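Local coordinates for cytochrome c-550 (Paracoccus denitrificans, PDB 1COT), which probably carries electrons in an electron-transport chain by means of a covalently bound heme c, at residues H19-P24 with A113-N118; P37-Y40 with G44-I47. All coordinates share one frame; numbering follows the deposited sequence.

Overall arrangement
This small cytochrome c wraps a chain of short helices and long loops around a single heme c. Contact 1 joins the segment 19-24, which holds the short strand 21-22, to the end of helix 108-117. Contact 2 lies within the loops between that strand and helix 57-65, so along the chain it is nested inside the loop that contact 1 closes. Their centres are 9 Å apart and both touch the heme. They also meet directly. H19 ND1 probably gives a hydrogen bond to P37 O (2.7 Å), as in related cytochromes c, and N38 ND2 probably gives one to Q22 O. The loop of contact 2 thus holds the iron-ligating histidine from behind.

Contact 1 (H19-P24 with A113-N118); sequences HMIQAP and AFLAQN. With HEC (heme c), chain B.
F114 O takes two bonds from N118, the residue just past helix 108-117, and both residues pack on I21 of the strand 21-22. This joins the C-terminal helix of the cytochrome c fold to the chain that follows the heme-binding C15, C18 and H19. N118 N reaches the oxygen at 3.1 Å. N118 ND2 comes from the opposite face of the carbonyl plane at 3.0 Å, with a bent N-H...O angle of 139°. The same ND2 lies 3.3 Å above one face of the F114 ring, offset toward the rim. I21 meets both side chains with separate branches. Its CG2 packs against N118 CB at 3.8 Å, the two side chains meeting at about a right angle. An alanine at N118 removes the amide, which is likely to leave F114 O without its side-chain donor and open a gap over the ring face. The other branch of I21 has CG1 beside the backbone N (chi1 -66°), which puts CD1 against F114. Nearer the heme, H19 NE2 binds the iron at 1.9 Å, with M100 SD as the other axial ligand. I21 CD1 touches F114 CE2 at 3.5 Å and approaches L115 CD2 at 4.3 Å.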
ATOM      1  N   HIS A  19      -7.972   3.242  -4.522  1.00 11.40           N
ATOM      2  CA  HIS A  19      -7.420   1.925  -4.762  1.00 12.75           C
ATOM      3  C   HIS A  19      -8.467   0.838  -4.934  1.00 18.12           C
ATOM      4  O   HIS A  19      -9.400   0.735  -4.150  1.00 14.52           O
ATOM      5  CB  HIS A  19      -6.629   1.533  -3.480  1.00  9.08           C
ATOM      6  CG  HIS A  19      -5.386   2.309  -3.159  1.00  9.11           C
ATOM      7  ND1 HIS A  19      -4.232   2.171  -3.910  1.00  8.70           N
ATOM      8  CD2 HIS A  19      -5.118   3.197  -2.162  1.00  9.14           C
ATOM      9  CE1 HIS A  19      -3.305   2.954  -3.375  1.00 10.36           C
ATOM     10  NE2 HIS A  19      -3.809   3.592  -2.328  1.00  9.66           N
ATOM     11  N   MET A  20      -8.233  -0.035  -5.894  1.00 16.74           N
ATOM     12  CA  MET A  20      -9.128  -1.144  -6.086  1.00 12.44           C
ATOM     13  C   MET A  20      -8.328  -2.378  -5.672  1.00 15.52           C
ATOM     14  O   MET A  20      -7.131  -2.296  -5.392  1.00 12.26           O
ATOM     15  CB  MET A  20      -9.484  -1.247  -7.579  1.00 16.04           C
ATOM     16  CG  MET A  20      -8.297  -1.724  -8.416  1.00 16.52           C
ATOM     17  SD  MET A  20      -8.648  -1.907 -10.186  1.00 22.96           S
ATOM     18  CE  MET A  20      -8.844  -0.172 -10.664  1.00 35.16           C
ATOM     19  N   ILE A  21      -8.986  -3.521  -5.639  1.00 10.88           N
ATOM     20  CA  ILE A  21      -8.357  -4.795  -5.330  1.00 10.08           C
ATOM     21  C   ILE A  21      -8.853  -5.653  -6.500  1.00 10.67           C
ATOM     22  O   ILE A  21     -10.012  -6.060  -6.500  1.00 13.44           O
ATOM     23  CB  ILE A  21      -8.715  -5.395  -3.961  1.00 15.04           C
ATOM     24  CG1 ILE A  21      -8.156  -4.467  -2.874  1.00 11.39           C
ATOM     25  CG2 ILE A  21      -8.079  -6.777  -3.824  1.00 10.62           C
ATOM     26  CD1 ILE A  21      -8.375  -5.021  -1.467  1.00 13.41           C
ATOM     27  N   GLN A  22      -8.035  -5.891  -7.523  1.00  9.28           N
ATOM     28  CA  GLN A  22      -8.451  -6.676  -8.680  1.00 12.87           C
ATOM     29  C   GLN A  22      -7.433  -7.751  -8.994  1.00 16.01           C
ATOM     30  O   GLN A  22      -6.234  -7.481  -9.106  1.00 13.24           O
ATOM     31  CB  GLN A  22      -8.627  -5.762  -9.898  1.00 15.84           C
ATOM     32  CG  GLN A  22      -9.208  -6.443 -11.151  1.00 16.93           C
ATOM     33  CD  GLN A  22      -9.149  -5.444 -12.288  1.00 17.42           C
ATOM     34  OE1 GLN A  22      -8.107  -5.291 -12.937  1.00 25.06           O
ATOM     35  NE2 GLN A  22     -10.254  -4.734 -12.506  1.00 20.82           N
ATOM     36  N   ALA A  23      -7.949  -8.971  -9.109  1.00 13.36           N
ATOM     37  CA  ALA A  23      -7.143 -10.134  -9.389  1.00 14.75           C
ATOM     38  C   ALA A  23      -6.539 -10.011 -10.766  1.00 10.80           C
ATOM     39  O   ALA A  23      -7.046  -9.296 -11.630  1.00 14.57           O
ATOM     40  CB  ALA A  23      -7.957 -11.403  -9.209  1.00 15.27           C
ATOM     41  N   PRO A  24      -5.435 -10.719 -10.933  1.00 16.65           N
ATOM     42  CA  PRO A  24      -4.713 -10.706 -12.183  1.00 24.53           C
ATOM     43  C   PRO A  24      -5.564 -11.077 -13.377  1.00 32.03           C
ATOM     44  O   PRO A  24      -5.326 -10.602 -14.489  1.00 26.90           O
ATOM     45  CB  PRO A  24      -3.437 -11.530 -11.997  1.00 25.58           C
ATOM     46  CG  PRO A  24      -3.326 -11.778 -10.498  1.00 25.29           C
ATOM     47  CD  PRO A  24      -4.691 -11.468  -9.886  1.00 20.81           C
ATOM     48  N   ALA A 113      -4.466  -6.528   7.464  1.00 11.49           N
ATOM     49  CA  ALA A 113      -4.879  -7.923   7.498  1.00 11.21           C
ATOM     50  C   ALA A 113      -5.749  -8.244   6.281  1.00 14.07           C
ATOM     51  O   ALA A 113      -5.667  -9.313   5.684  1.00 12.46           O
ATOM     52  CB  ALA A 113      -5.635  -8.228   8.788  1.00 11.25           C
ATOM     53  N   PHE A 114      -6.597  -7.306   5.908  1.00 10.79           N
ATOM     54  CA  PHE A 114      -7.457  -7.500   4.776  1.00 10.75           C
ATOM     55  C   PHE A 114      -6.629  -7.490   3.504  1.00 13.01           C
ATOM     56  O   PHE A 114      -6.916  -8.234   2.574  1.00 11.89           O
ATOM     57  CB  PHE A 114      -8.424  -6.333   4.740  1.00 11.29           C
ATOM     58  CG  PHE A 114      -9.343  -6.370   3.568  1.00 10.92           C
ATOM     59  CD1 PHE A 114     -10.292  -7.385   3.447  1.00 13.06           C
ATOM     60  CD2 PHE A 114      -9.264  -5.339   2.638  1.00  7.83           C
ATOM     61  CE1 PHE A 114     -11.186  -7.404   2.373  1.00 12.40           C
ATOM     62  CE2 PHE A 114     -10.160  -5.340   1.569  1.00 14.10           C
ATOM     63  CZ  PHE A 114     -11.097  -6.366   1.449  1.00 13.81           C
ATOM     64  N   LEU A 115      -5.610  -6.627   3.442  1.00 11.37           N
ATOM     65  CA  LEU A 115      -4.780  -6.600   2.257  1.00  9.34           C
ATOM     66  C   LEU A 115      -4.081  -7.950   2.148  1.00 11.89           C
ATOM     67  O   LEU A 115      -3.895  -8.481   1.056  1.00 12.38           O
ATOM     68  CB  LEU A 115      -3.719  -5.501   2.376  1.00 13.46           C
ATOM     69  CG  LEU A 115      -4.357  -4.124   2.331  1.00 12.06           C
ATOM     70  CD1 LEU A 115      -3.265  -3.078   2.489  1.00 16.29           C
ATOM     71  CD2 LEU A 115      -5.063  -3.919   0.993  1.00 14.09           C
ATOM     72  N   ALA A 116      -3.706  -8.506   3.290  1.00  9.91           N
ATOM     73  CA  ALA A 116      -3.042  -9.785   3.318  1.00 11.46           C
ATOM     74  C   ALA A 116      -3.960 -10.907   2.843  1.00 13.50           C
ATOM     75  O   ALA A 116      -3.563 -11.833   2.143  1.00 12.71           O
ATOM     76  CB  ALA A 116      -2.546 -10.075   4.721  1.00  9.79           C
ATOM     77  N   GLN A 117      -5.220 -10.815   3.218  1.00 12.19           N
ATOM     78  CA  GLN A 117      -6.168 -11.811   2.811  1.00 12.47           C
ATOM     79  C   GLN A 117      -6.245 -11.817   1.286  1.00 17.06           C
ATOM     80  O   GLN A 117      -6.454 -12.837   0.637  1.00 13.25           O
ATOM     81  CB  GLN A 117      -7.518 -11.432   3.446  1.00  9.34           C
ATOM     82  CG  GLN A 117      -8.728 -12.162   2.831  1.00 13.76           C
ATOM     83  CD  GLN A 117     -10.024 -11.842   3.544  1.00 12.89           C
ATOM     84  OE1 GLN A 117     -10.214 -12.214   4.713  1.00 17.92           O
ATOM     85  NE2 GLN A 117     -10.933 -11.167   2.841  1.00 16.01           N
ATOM     86  N   ASN A 118      -6.069 -10.627   0.719  1.00 10.37           N
ATOM     87  CA  ASN A 118      -6.112 -10.425  -0.715  1.00 10.31           C
ATOM     88  C   ASN A 118      -4.731 -10.492  -1.384  1.00 10.83           C
ATOM     89  O   ASN A 118      -4.548  -9.971  -2.484  1.00 11.52           O
ATOM     90  CB  ASN A 118      -6.891  -9.148  -1.069  1.00 11.90           C
ATOM     91  CG  ASN A 118      -8.351  -9.343  -0.724  1.00 19.17           C
ATOM     92  OD1 ASN A 118      -9.062 -10.086  -1.421  1.00 17.62           O
ATOM     93  ND2 ASN A 118      -8.805  -8.718   0.357  1.00 18.79           N
TER
HETATM   94 FE   HEC B 130      -2.811   4.640  -1.056  1.00 11.12          FE
HETATM   95  CHA HEC B 130       0.043   4.113  -2.751  1.00  9.37           C
HETATM   96  CHB HEC B 130      -2.245   1.899   0.806  1.00 14.03           C
HETATM   97  CHC HEC B 130      -5.692   5.179   0.660  1.00  9.34           C
HETATM   98  CHD HEC B 130      -3.499   7.331  -2.988  1.00 11.80           C
HETATM   99  NA  HEC B 130      -1.393   3.280  -0.961  1.00  8.46           N
HETATM  100  C1A HEC B 130      -0.271   3.236  -1.780  1.00  8.80           C
HETATM  101  C2A HEC B 130       0.530   2.087  -1.423  1.00 10.51           C
HETATM  102  C3A HEC B 130      -0.095   1.446  -0.418  1.00 12.26           C
HETATM  103  C4A HEC B 130      -1.285   2.186  -0.142  1.00  9.42           C
HETATM  104  CMA HEC B 130       0.341   0.196   0.309  1.00 10.82           C
HETATM  105  CAA HEC B 130       1.830   1.711  -2.080  1.00  7.76           C
HETATM  106  CBA HEC B 130       1.540   0.730  -3.226  1.00 14.97           C
HETATM  107  CGA HEC B 130       2.754   0.146  -3.954  1.00 10.37           C
HETATM  108  O1A HEC B 130       2.437  -0.280  -5.030  1.00 14.30           O
HETATM  109  O2A HEC B 130       3.887   0.093  -3.539  1.00 11.72           O
HETATM  110  NB  HEC B 130      -3.768   3.768   0.426  1.00 10.52           N
HETATM  111  C1B HEC B 130      -3.379   2.604   1.012  1.00  9.51           C
HETATM  112  C2B HEC B 130      -4.352   2.257   2.001  1.00  9.38           C
HETATM  113  C3B HEC B 130      -5.295   3.185   1.954  1.00 12.95           C
HETATM  114  C4B HEC B 130      -4.925   4.122   0.984  1.00 11.42           C
HETATM  115  CMB HEC B 130      -4.219   1.027   2.919  1.00  9.42           C
HETATM  116  CAB HEC B 130      -6.443   3.303   2.873  1.00 15.18           C
HETATM  117  CBB HEC B 130      -6.264   3.377   4.362  1.00 10.36           C
HETATM  118  NC  HEC B 130      -4.257   5.950  -1.107  1.00 10.15           N
HETATM  119  C1C HEC B 130      -5.390   6.030  -0.342  1.00 10.49           C
HETATM  120  C2C HEC B 130      -6.211   7.147  -0.757  1.00 10.71           C
HETATM  121  C3C HEC B 130      -5.587   7.738  -1.799  1.00 10.48           C
HETATM  122  C4C HEC B 130      -4.391   6.986  -2.020  1.00  8.19           C
HETATM  123  CMC HEC B 130      -7.532   7.551  -0.111  1.00 13.40           C
HETATM  124  CAC HEC B 130      -6.001   8.927  -2.624  1.00 12.59           C
HETATM  125  CBC HEC B 130      -6.758  10.142  -2.190  1.00  9.65           C
HETATM  126  ND  HEC B 130      -1.891   5.571  -2.551  1.00 11.41           N
HETATM  127  C1D HEC B 130      -2.355   6.668  -3.230  1.00  8.97           C
HETATM  128  C2D HEC B 130      -1.401   7.016  -4.266  1.00  8.71           C
HETATM  129  C3D HEC B 130      -0.430   6.086  -4.187  1.00  8.09           C
HETATM  130  C4D HEC B 130      -0.721   5.203  -3.116  1.00 13.02           C
HETATM  131  CMD HEC B 130      -1.507   8.187  -5.218  1.00 11.55           C
HETATM  132  CAD HEC B 130       0.827   6.068  -4.967  1.00 11.73           C
HETATM  133  CBD HEC B 130       1.817   6.804  -4.012  1.00 14.11           C
HETATM  134  CGD HEC B 130       3.064   7.353  -4.596  1.00 21.69           C
HETATM  135  O1D HEC B 130       3.426   7.170  -5.734  1.00 12.72           O
HETATM  136  O2D HEC B 130       3.759   8.030  -3.795  1.00 13.49           O

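Contact 2 (P37-Y40 with G44-I47); sequences PNLY and GRKI. With HEC (heme c), chain B.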
ATOM      1  N   PRO A  37      -2.433   2.654  -6.969  1.00 13.13           N
ATOM      2  CA  PRO A  37      -2.237   1.337  -7.566  1.00 14.95           C
ATOM      3  C   PRO A  37      -3.191   0.280  -7.033  1.00 12.30           C
ATOM      4  O   PRO A  37      -3.750   0.409  -5.936  1.00 10.13           O
ATOM      5  CB  PRO A  37      -0.832   0.880  -7.129  1.00 17.67           C
ATOM      6  CG  PRO A  37      -0.185   2.023  -6.361  1.00 22.36           C
ATOM      7  CD  PRO A  37      -1.227   3.122  -6.231  1.00 12.39           C
ATOM      8  N   ASN A  38      -3.362  -0.789  -7.816  1.00 12.28           N
ATOM      9  CA  ASN A  38      -4.205  -1.911  -7.438  1.00 10.54           C
ATOM     10  C   ASN A  38      -3.514  -2.542  -6.225  1.00 10.35           C
ATOM     11  O   ASN A  38      -2.299  -2.745  -6.245  1.00 11.92           O
ATOM     12  CB  ASN A  38      -4.191  -2.885  -8.623  1.00 11.02           C
ATOM     13  CG  ASN A  38      -5.002  -4.137  -8.420  1.00 10.88           C
ATOM     14  OD1 ASN A  38      -5.597  -4.383  -7.362  1.00 10.95           O
ATOM     15  ND2 ASN A  38      -5.019  -4.946  -9.468  1.00 16.99           N
ATOM     16  N   LEU A  39      -4.271  -2.847  -5.170  1.00  7.90           N
ATOM     17  CA  LEU A  39      -3.735  -3.440  -3.950  1.00 10.72           C
ATOM     18  C   LEU A  39      -3.797  -4.949  -3.865  1.00 12.53           C
ATOM     19  O   LEU A  39      -3.331  -5.525  -2.886  1.00 12.70           O
ATOM     20  CB  LEU A  39      -4.164  -2.707  -2.661  1.00 14.98           C
ATOM     21  CG  LEU A  39      -3.783  -1.223  -2.689  1.00 13.51           C
ATOM     22  CD1 LEU A  39      -4.337  -0.516  -1.452  1.00 14.07           C
ATOM     23  CD2 LEU A  39      -2.268  -1.069  -2.737  1.00 13.15           C
ATOM     24  N   TYR A  40      -4.361  -5.584  -4.886  1.00 12.77           N
ATOM     25  CA  TYR A  40      -4.417  -7.029  -4.851  1.00 10.70           C
ATOM     26  C   TYR A  40      -2.958  -7.470  -4.837  1.00 10.49           C
ATOM     27  O   TYR A  40      -2.134  -6.937  -5.582  1.00 10.04           O
ATOM     28  CB  TYR A  40      -5.006  -7.564  -6.166  1.00 12.52           C
ATOM     29  CG  TYR A  40      -4.827  -9.060  -6.195  1.00  9.65           C
ATOM     30  CD1 TYR A  40      -3.677  -9.671  -6.704  1.00 15.60           C
ATOM     31  CD2 TYR A  40      -5.833  -9.884  -5.692  1.00 13.56           C
ATOM     32  CE1 TYR A  40      -3.461 -11.048  -6.715  1.00 14.24           C
ATOM     33  CE2 TYR A  40      -5.649 -11.262  -5.704  1.00 17.85           C
ATOM     34  CZ  TYR A  40      -4.488 -11.843  -6.210  1.00 14.23           C
ATOM     35  OH  TYR A  40      -4.350 -13.208  -6.206  1.00 17.26           O
ATOM     36  N   GLY A  44       3.969  -8.691   0.138  1.00 10.25           N
ATOM     37  CA  GLY A  44       4.990  -9.506  -0.475  1.00 10.73           C
ATOM     38  C   GLY A  44       5.405  -8.951  -1.828  1.00 16.38           C
ATOM     39  O   GLY A  44       6.378  -9.416  -2.430  1.00 16.73           O
ATOM     40  N   ARG A  45       4.698  -7.938  -2.308  1.00 13.01           N
ATOM     41  CA  ARG A  45       5.053  -7.358  -3.594  1.00 14.94           C
ATOM     42  C   ARG A  45       6.171  -6.330  -3.453  1.00 18.69           C
ATOM     43  O   ARG A  45       6.213  -5.597  -2.469  1.00 14.96           O
ATOM     44  CB  ARG A  45       3.808  -6.665  -4.094  1.00 13.38           C
ATOM     45  CG  ARG A  45       3.939  -5.965  -5.415  1.00 15.65           C
ATOM     46  CD  ARG A  45       2.535  -5.630  -5.893  1.00 18.14           C
ATOM     47  NE  ARG A  45       2.151  -4.252  -5.633  1.00 14.80           N
ATOM     48  CZ  ARG A  45       0.881  -3.842  -5.686  1.00 17.10           C
ATOM     49  NH1 ARG A  45      -0.115  -4.678  -5.979  1.00 12.60           N
ATOM     50  NH2 ARG A  45       0.609  -2.566  -5.445  1.00 15.45           N
ATOM     51  N   LYS A  46       7.064  -6.244  -4.445  1.00  9.55           N
ATOM     52  CA  LYS A  46       8.140  -5.265  -4.402  1.00 12.40           C
ATOM     53  C   LYS A  46       7.537  -3.864  -4.354  1.00  8.31           C
ATOM     54  O   LYS A  46       6.544  -3.578  -5.020  1.00 10.50           O
ATOM     55  CB  LYS A  46       8.965  -5.353  -5.683  1.00 14.24           C
ATOM     56  CG  LYS A  46      10.236  -4.520  -5.671  1.00 16.90           C
ATOM     57  CD  LYS A  46      11.055  -4.627  -6.957  1.00 26.30           C
ATOM     58  CE  LYS A  46      12.449  -4.050  -6.840  1.00 20.16           C
ATOM     59  NZ  LYS A  46      12.433  -2.622  -6.487  1.00 19.97           N
ATOM     60  N   ILE A  47       8.117  -2.985  -3.551  1.00 11.35           N
ATOM     61  CA  ILE A  47       7.612  -1.619  -3.445  1.00 12.54           C
ATOM     62  C   ILE A  47       7.534  -0.953  -4.813  1.00 11.89           C
ATOM     63  O   ILE A  47       8.429  -1.156  -5.633  1.00 14.02           O
ATOM     64  CB  ILE A  47       8.641  -0.790  -2.664  1.00 18.34           C
ATOM     65  CG1 ILE A  47       9.040  -1.462  -1.352  1.00 27.19           C
ATOM     66  CG2 ILE A  47       8.164   0.636  -2.437  1.00 23.81           C
ATOM     67  CD1 ILE A  47       7.890  -1.577  -0.353  1.00 19.05           C
TER
HETATM   68 FE   HEC B 130      -2.811   4.640  -1.056  1.00 11.12          FE
HETATM   69  CHA HEC B 130       0.043   4.113  -2.751  1.00  9.37           C
HETATM   70  CHB HEC B 130      -2.245   1.899   0.806  1.00 14.03           C
HETATM   71  CHC HEC B 130      -5.692   5.179   0.660  1.00  9.34           C
HETATM   72  CHD HEC B 130      -3.499   7.331  -2.988  1.00 11.80           C
HETATM   73  NA  HEC B 130      -1.393   3.280  -0.961  1.00  8.46           N
HETATM   74  C1A HEC B 130      -0.271   3.236  -1.780  1.00  8.80           C
HETATM   75  C2A HEC B 130       0.530   2.087  -1.423  1.00 10.51           C
HETATM   76  C3A HEC B 130      -0.095   1.446  -0.418  1.00 12.26           C
HETATM   77  C4A HEC B 130      -1.285   2.186  -0.142  1.00  9.42           C
HETATM   78  CMA HEC B 130       0.341   0.196   0.309  1.00 10.82           C
HETATM   79  CAA HEC B 130       1.830   1.711  -2.080  1.00  7.76           C
HETATM   80  CBA HEC B 130       1.540   0.730  -3.226  1.00 14.97           C
HETATM   81  CGA HEC B 130       2.754   0.146  -3.954  1.00 10.37           C
HETATM   82  O1A HEC B 130       2.437  -0.280  -5.030  1.00 14.30           O
HETATM   83  O2A HEC B 130       3.887   0.093  -3.539  1.00 11.72           O
HETATM   84  NB  HEC B 130      -3.768   3.768   0.426  1.00 10.52           N
HETATM   85  C1B HEC B 130      -3.379   2.604   1.012  1.00  9.51           C
HETATM   86  C2B HEC B 130      -4.352   2.257   2.001  1.00  9.38           C
HETATM   87  C3B HEC B 130      -5.295   3.185   1.954  1.00 12.95           C
HETATM   88  C4B HEC B 130      -4.925   4.122   0.984  1.00 11.42           C
HETATM   89  CMB HEC B 130      -4.219   1.027   2.919  1.00  9.42           C
HETATM   90  CAB HEC B 130      -6.443   3.303   2.873  1.00 15.18           C
HETATM   91  CBB HEC B 130      -6.264   3.377   4.362  1.00 10.36           C
HETATM   92  NC  HEC B 130      -4.257   5.950  -1.107  1.00 10.15           N
HETATM   93  C1C HEC B 130      -5.390   6.030  -0.342  1.00 10.49           C
HETATM   94  C2C HEC B 130      -6.211   7.147  -0.757  1.00 10.71           C
HETATM   95  C3C HEC B 130      -5.587   7.738  -1.799  1.00 10.48           C
HETATM   96  C4C HEC B 130      -4.391   6.986  -2.020  1.00  8.19           C
HETATM   97  CMC HEC B 130      -7.532   7.551  -0.111  1.00 13.40           C
HETATM   98  CAC HEC B 130      -6.001   8.927  -2.624  1.00 12.59           C
HETATM   99  CBC HEC B 130      -6.758  10.142  -2.190  1.00  9.65           C
HETATM  100  ND  HEC B 130      -1.891   5.571  -2.551  1.00 11.41           N
HETATM  101  C1D HEC B 130      -2.355   6.668  -3.230  1.00  8.97           C
HETATM  102  C2D HEC B 130      -1.401   7.016  -4.266  1.00  8.71           C
HETATM  103  C3D HEC B 130      -0.430   6.086  -4.187  1.00  8.09           C
HETATM  104  C4D HEC B 130      -0.721   5.203  -3.116  1.00 13.02           C
HETATM  105  CMD HEC B 130      -1.507   8.187  -5.218  1.00 11.55           C
HETATM  106  CAD HEC B 130       0.827   6.068  -4.967  1.00 11.73           C
HETATM  107  CBD HEC B 130       1.817   6.804  -4.012  1.00 14.11           C
HETATM  108  CGD HEC B 130       3.064   7.353  -4.596  1.00 21.69           C
HETATM  109  O1D HEC B 130       3.426   7.170  -5.734  1.00 12.72           O
HETATM  110  O2D HEC B 130       3.759   8.030  -3.795  1.00 13.49           O
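The guanidinium of R45 meets the backbone of 37-40 edge-on, with N38 O close to its plane. Both end nitrogens turn to that one oxygen. R45 NH1 gives it a hydrogen bond of 2.9 Å, and R45 NH2 gives another of 3.0 Å. Neither bond is straight, as expected when two N-H groups converge on one acceptor. R45 NH2 has a second use. It donates to the propionate oxygen O1A of the heme at 3.0 Å, and this bond is straighter, with an angle of 163°. The group therefore bridges a peptide carbonyl and a heme carboxylate. N38 O and O1A both lie near the guanidinium plane, at its edge. The arginine chain first runs extended, then bends at chi3 (99°), which turns the guanidinium toward both acceptors.

P37 and L39 sit obliquely to the guanidinium and line the heme pocket. P37 packs on the heme through its ring, with CD 3.7 Å from HEC C3D. Both methyls of L39 face the porphyrin. L39 CD1 lies 3.9 Å from the heme meso carbon CHB, and L39 CD2 lies 4.1 Å from HEC C3A. The same CD2 also comes near R45 NH2, at 4.2 Å. N38 OD1 accepts from Y40 N at 3.0 Å, closing an Asx turn, while N38 ND2 bonds to Q22 O. These bonds are consistent with a fixed N38 backbone.

An arginine bonded to a heme propionate is a feature also found in related cytochromes c. The heme is also hydrogen-bonded by A48 N, Y55 OH and W71 NE1. A positive guanidinium bonded directly to a propionate would probably favour the ionised carboxylate and offset its negative charge beside the heme.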